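Long-range contacts in formate-dependent phosphoribosylglycinamide formyltransferase (Mycobacterium tuberculosis H37Rv, PDB 6KHR), which belongs to the ATP-grasp superfamily of enzymes and is assembled from two copies of one chain: residues G346-I351 with V391-A396; S259-K264 with W315-S320. One frame throughout, in Å; residues are numbered along the deposited sequence.

Contact 1: residues G346-I351 with V391-A396; sequences GAARVI and VALATA
Residues Ala-347 and Ala-394, and Arg-349 and Ala-392, form the two hydrogen-bonded pairs of an antiparallel beta ladder in the large sheet, where strands 346-351 and 390-395 are neighbours. In the first pair Ala-347 N donates to Ala-394 O at 3.0 Å, and Ala-394 N returns to Ala-347 O at 3.2 Å. The second pair is closed by Arg-349 N to Ala-392 O (2.9 Å), bent to 149° at the hydrogen, and by the much straighter Ala-392 N to Arg-349 O (2.9 Å, 171°). Ala-392 O also receives a CA-H...O contact from Ala-348 CA, 3.2 Å away.

Ala-348, Val-350, Val-391, Leu-393 and Thr-395 direct their side chains to one face. There Leu-393 CG, anti to the carbonyl carbon (chi1 -55°), swings the end of the side chain toward the neighbouring strand, where CD2 meets Ala-348 CB at 3.6 Å. Val-350 CG2 and Val-391 CG2 touch more loosely at 4.3 Å, and both valines pack on Trp-315. On the other face lie Ala-347, Arg-349, Ala-392 and Ala-394. Helix 399-413 packs on it, Val-409 meeting Ala-392 and Arg-405 meeting Ala-394, while the guanidinium of Arg-349 runs on past the ladder toward Glu-256 and Glu-258 in long, weak ion pairs.

Farther out, strand 256-261 bonds to the opposite edge of 346-351. At the Gly-346 end, Thr-395 pairs its OG1 with Glu-379 and its carbonyl with Arg-405, while its methyl CG2 lies 4.0 Å from Gly-346 CA.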
loop_
_atom_site.group_PDB
_atom_site.type_symbol
_atom_site.label_atom_id
_atom_site.label_comp_id
_atom_site.label_asym_id
_atom_site.label_seq_id
_atom_site.Cartn_x
_atom_site.Cartn_y
_atom_site.Cartn_z
ATOM N N GLY A 346 9.859 11.506 -3.713
ATOM C CA GLY A 346 10.304 10.167 -3.383
ATOM C C GLY A 346 11.181 9.590 -4.470
ATOM O O GLY A 346 11.302 10.153 -5.552
ATOM N N ALA A 347 11.801 8.453 -4.164
ATOM C CA ALA A 347 12.548 7.712 -5.173
ATOM C C ALA A 347 12.427 6.229 -4.895
ATOM O O ALA A 347 12.112 5.804 -3.782
ATOM C CB ALA A 347 14.035 8.095 -5.217
ATOM N N ALA A 348 12.693 5.438 -5.920
ATOM C CA ALA A 348 12.613 4.001 -5.764
ATOM C C ALA A 348 13.723 3.341 -6.560
ATOM O O ALA A 348 14.257 3.893 -7.523
ATOM C CB ALA A 348 11.247 3.459 -6.207
ATOM N N ARG A 349 14.046 2.130 -6.153
ATOM C CA ARG A 349 15.030 1.335 -6.856
ATOM C C ARG A 349 14.479 -0.073 -6.925
ATOM O O ARG A 349 14.254 -0.698 -5.883
ATOM C CB ARG A 349 16.383 1.382 -6.147
ATOM C CG ARG A 349 17.244 2.499 -6.678
ATOM C CD ARG A 349 18.496 2.714 -5.888
ATOM N NE ARG A 349 19.118 3.968 -6.291
ATOM C CZ ARG A 349 20.187 4.052 -7.073
ATOM N NH1 ARG A 349 20.765 2.943 -7.505
ATOM N NH2 ARG A 349 20.684 5.240 -7.394
ATOM N N VAL A 350 14.207 -0.546 -8.135
ATOM C CA VAL A 350 13.738 -1.908 -8.331
ATOM C C VAL A 350 14.951 -2.776 -8.612
ATOM O O VAL A 350 15.623 -2.597 -9.632
ATOM C CB VAL A 350 12.702 -2.001 -9.460
ATOM C CG1 VAL A 350 12.253 -3.449 -9.636
ATOM C CG2 VAL A 350 11.496 -1.110 -9.160
ATOM N N ILE A 351 15.232 -3.706 -7.695
ATOM C CA ILE A 351 16.305 -4.684 -7.802
ATOM C C ILE A 351 15.778 -5.937 -8.488
ATOM O O ILE A 351 14.641 -6.348 -8.247
ATOM C CB ILE A 351 16.848 -4.999 -6.400
ATOM C CG1 ILE A 351 17.496 -3.749 -5.785
ATOM C CG2 ILE A 351 17.824 -6.150 -6.433
ATOM C CD1 ILE A 351 16.846 -3.282 -4.486
ATOM N N VAL A 391 11.955 -3.889 -3.781
ATOM C CA VAL A 391 11.880 -2.463 -4.060
ATOM C C VAL A 391 12.394 -1.703 -2.850
ATOM O O VAL A 391 11.922 -1.914 -1.724
ATOM C CB VAL A 391 10.446 -2.021 -4.408
ATOM C CG1 VAL A 391 10.423 -0.530 -4.682
ATOM C CG2 VAL A 391 9.894 -2.815 -5.603
ATOM N N ALA A 392 13.350 -0.814 -3.080
ATOM C CA ALA A 392 13.834 0.096 -2.050
ATOM C C ALA A 392 13.167 1.448 -2.250
ATOM O O ALA A 392 13.077 1.939 -3.382
ATOM C CB ALA A 392 15.353 0.244 -2.116
ATOM N N LEU A 393 12.681 2.042 -1.153
ATOM C CA LEU A 393 11.941 3.293 -1.258
ATOM C C LEU A 393 12.379 4.277 -0.192
ATOM O O LEU A 393 12.646 3.894 0.947
ATOM C CB LEU A 393 10.434 3.064 -1.133
ATOM C CG LEU A 393 9.815 2.058 -2.103
ATOM C CD1 LEU A 393 8.734 1.235 -1.408
ATOM C CD2 LEU A 393 9.231 2.791 -3.265
ATOM N N ALA A 394 12.414 5.550 -0.563
ATOM C CA ALA A 394 12.618 6.629 0.383
ATOM C C ALA A 394 11.778 7.821 -0.046
ATOM O O ALA A 394 11.486 7.997 -1.234
ATOM C CB ALA A 394 14.077 7.046 0.447
ATOM N N THR A 395 11.392 8.637 0.925
ATOM C CA THR A 395 10.867 9.958 0.636
ATOM C C THR A 395 11.711 10.973 1.383
ATOM O O THR A 395 12.536 10.615 2.206
ATOM C CB THR A 395 9.381 10.085 1.011
ATOM O OG1 THR A 395 9.200 9.706 2.383
ATOM C CG2 THR A 395 8.504 9.206 0.062
ATOM N N ALA A 396 11.482 12.248 1.103
ATOM C CA ALA A 396 12.289 13.350 1.608
ATOM C C ALA A 396 11.634 14.658 1.202
ATOM O O ALA A 396 10.771 14.673 0.304
ATOM C CB ALA A 396 13.703 13.293 1.034
#

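Contact 2: residues S259-K264 with W315-S320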
loop_
_atom_site.group_PDB
_atom_site.type_symbol
_atom_site.label_atom_id
_atom_site.label_comp_id
_atom_site.label_asym_id
_atom_site.label_seq_id
_atom_site.Cartn_x
_atom_site.Cartn_y
_atom_site.Cartn_z
ATOM N N SER A 259 13.828 5.284 -10.099
ATOM C CA SER A 259 12.791 6.235 -10.458
ATOM C C SER A 259 12.657 7.245 -9.328
ATOM O O SER A 259 13.195 7.057 -8.230
ATOM C CB SER A 259 11.444 5.544 -10.735
ATOM O OG SER A 259 10.859 5.043 -9.544
ATOM N N TRP A 260 11.914 8.315 -9.602
ATOM C CA TRP A 260 11.749 9.410 -8.659
ATOM C C TRP A 260 10.607 10.294 -9.164
ATOM O O TRP A 260 10.314 10.323 -10.365
ATOM C CB TRP A 260 13.071 10.210 -8.479
ATOM C CG TRP A 260 13.610 10.820 -9.775
ATOM C CD1 TRP A 260 13.274 12.041 -10.309
ATOM C CD2 TRP A 260 14.547 10.228 -10.703
ATOM N NE1 TRP A 260 13.947 12.249 -11.494
ATOM C CE2 TRP A 260 14.727 11.158 -11.769
ATOM C CE3 TRP A 260 15.241 9.008 -10.751
ATOM C CZ2 TRP A 260 15.578 10.904 -12.863
ATOM C CZ3 TRP A 260 16.103 8.756 -11.853
ATOM C CH2 TRP A 260 16.261 9.708 -12.878
ATOM N N GLN A 261 9.979 11.016 -8.230
ATOM C CA GLN A 261 8.752 11.774 -8.464
ATOM C C GLN A 261 8.719 12.917 -7.461
ATOM O O GLN A 261 8.896 12.667 -6.262
ATOM C CB GLN A 261 7.507 10.904 -8.289
ATOM C CG GLN A 261 6.232 11.564 -8.713
ATOM C CD GLN A 261 4.988 10.763 -8.326
ATOM O OE1 GLN A 261 4.879 10.257 -7.204
ATOM N NE2 GLN A 261 4.043 10.647 -9.259
ATOM N N PRO A 262 8.497 14.159 -7.898
ATOM C CA PRO A 262 8.292 14.564 -9.286
ATOM C C PRO A 262 9.580 14.906 -10.032
ATOM O O PRO A 262 10.521 15.393 -9.427
ATOM C CB PRO A 262 7.421 15.814 -9.144
ATOM C CG PRO A 262 7.845 16.434 -7.832
ATOM C CD PRO A 262 8.428 15.313 -6.983
ATOM N N GLN A 263 9.606 14.626 -11.332
ATOM C CA GLN A 263 10.608 15.179 -12.232
ATOM C C GLN A 263 10.171 16.573 -12.673
ATOM O O GLN A 263 9.076 16.735 -13.220
ATOM C CB GLN A 263 10.777 14.276 -13.447
ATOM C CG GLN A 263 11.579 14.935 -14.564
ATOM C CD GLN A 263 12.987 15.304 -14.118
ATOM O OE1 GLN A 263 13.769 14.434 -13.689
ATOM N NE2 GLN A 263 13.313 16.600 -14.189
ATOM N N LYS A 264 11.012 17.582 -12.446
ATOM C CA LYS A 264 10.653 18.936 -12.860
ATOM C C LYS A 264 10.695 19.064 -14.387
ATOM O O LYS A 264 11.583 18.529 -15.058
ATOM C CB LYS A 264 11.578 19.975 -12.212
ATOM C CG LYS A 264 13.051 19.936 -12.684
ATOM C CD LYS A 264 13.328 20.817 -13.934
ATOM C CE LYS A 264 14.234 20.100 -14.954
ATOM N NZ LYS A 264 14.137 20.607 -16.355
ATOM N N TRP A 315 6.500 2.219 -9.128
ATOM C CA TRP A 315 6.664 1.757 -7.749
ATOM C C TRP A 315 6.898 2.892 -6.761
ATOM O O TRP A 315 6.536 2.771 -5.587
ATOM C CB TRP A 315 7.835 0.775 -7.643
ATOM C CG TRP A 315 7.442 -0.622 -7.905
ATOM C CD1 TRP A 315 7.720 -1.354 -9.016
ATOM C CD2 TRP A 315 6.674 -1.472 -7.039
ATOM N NE1 TRP A 315 7.183 -2.606 -8.895
ATOM C CE2 TRP A 315 6.530 -2.705 -7.697
ATOM C CE3 TRP A 315 6.114 -1.312 -5.768
ATOM C CZ2 TRP A 315 5.843 -3.770 -7.133
ATOM C CZ3 TRP A 315 5.443 -2.375 -5.202
ATOM C CH2 TRP A 315 5.314 -3.592 -5.886
ATOM N N VAL A 316 7.519 3.990 -7.200
ATOM C CA VAL A 316 7.739 5.115 -6.290
ATOM C C VAL A 316 6.425 5.603 -5.699
ATOM O O VAL A 316 6.397 6.079 -4.555
ATOM C CB VAL A 316 8.493 6.261 -7.011
ATOM C CG1 VAL A 316 7.692 6.790 -8.196
ATOM C CG2 VAL A 316 8.784 7.392 -6.071
ATOM N N THR A 317 5.314 5.461 -6.440
ATOM C CA THR A 317 4.036 6.018 -6.000
ATOM C C THR A 317 3.541 5.369 -4.713
ATOM O O THR A 317 2.817 6.028 -3.953
ATOM C CB THR A 317 2.960 5.918 -7.103
ATOM O OG1 THR A 317 2.765 4.553 -7.502
ATOM C CG2 THR A 317 3.341 6.768 -8.328
ATOM N N VAL A 318 3.980 4.131 -4.421
ATOM C CA VAL A 318 3.549 3.443 -3.201
ATOM C C VAL A 318 3.786 4.319 -1.979
ATOM O O VAL A 318 3.025 4.261 -1.007
ATOM C CB VAL A 318 4.252 2.065 -3.078
ATOM C CG1 VAL A 318 4.060 1.475 -1.706
ATOM C CG2 VAL A 318 3.727 1.092 -4.131
ATOM N N ARG A 319 4.808 5.185 -2.028
ATOM C CA ARG A 319 5.090 6.099 -0.928
ATOM C C ARG A 319 5.011 7.576 -1.282
ATOM O O ARG A 319 4.919 8.395 -0.362
ATOM C CB ARG A 319 6.487 5.835 -0.337
ATOM C CG ARG A 319 6.601 4.571 0.484
ATOM C CD ARG A 319 5.722 4.688 1.714
ATOM N NE ARG A 319 5.594 3.416 2.405
ATOM C CZ ARG A 319 4.597 3.121 3.229
ATOM N NH1 ARG A 319 3.647 4.020 3.459
ATOM N NH2 ARG A 319 4.547 1.934 3.824
ATOM N N SER A 320 5.053 7.954 -2.561
ATOM C CA SER A 320 5.098 9.384 -2.873
ATOM C C SER A 320 3.736 9.998 -3.166
ATOM O O SER A 320 3.611 11.229 -3.128
ATOM C CB SER A 320 6.021 9.646 -4.058
ATOM O OG SER A 320 5.782 8.703 -5.082
#
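Gln-261 and Ser-320 make the polar link between the end of strand 256-261 and the short helix 317-320. The glutamine is stretched out, CG anti to the backbone N (chi1 -171°) and the chain extended beyond it, which carries OE1 to 2.8 Å from Ser-320 OG. The same hydroxyl sits 2.7 Å from Val-316 O, one turn back, so its single proton has two acceptors within reach. At the other end of the amide, NE2 is held by Gln-321 OE1 and Ala-245 O, which fixes the rotation of the group. Ser-259 OG, by contrast, bonds to Ser-313 O, just ahead of the helix segment.

Van der Waals contact centres on Val-316, whose side chain points at the strand between Ser-259 and Gln-261. Its CG1 makes an apolar contact with Gln-261 CB at 4.1 Å, and its CB lies 3.7 Å from Ser-259 OG. Thr-317 CG2 meets the amide of Gln-261 4.0 Å from OE1, while its OG1 bonds back to Ala-314 O.

Bonds within each segment set the shape. Val-316 O takes both Ser-320 N (3.0 Å) and Arg-319 N. Beyond Gln-261 the chain turns through a cis peptide bond before Pro-262, and Trp-260, directed away from the helix, sends NE1 to Gln-263 OE1 (3.1 Å, 165° at the hydrogen), the acceptor lying in the indole plane. Its ring also makes a cation-pi contact with Arg-403.

Arg-319 forms salt bridges with Asp-381 and with Glu-327 of the second subunit. A short helix laid against one face of a large antiparallel sheet is consistent with the ATP-grasp fold, to whose family this part of the chain belongs.

Overall arrangement
Both contacts are buried and meet at strand 346-351, their centres about 8 Å apart. Strand 256-261 is the neighbour of 346-351 on one edge and 390-395 on the other, and Ala-348 N to Ser-259 O (2.9 Å) joins the two contacts directly. Contact 1 is strand to strand, a regular backbone ladder with mostly small, apolar side chains and an arginine and a threonine turned to partners elsewhere. Contact 2 sets a strand against a segment that runs into a short helix, held mainly by side chains, with no backbone hydrogen bond between them. Val-316 reaches Ala-348, so segment 315-320 lies on the Ala-348 face, whereas helix 399-413 covers the other. Contact 2 also reaches the second subunit, through Arg-319.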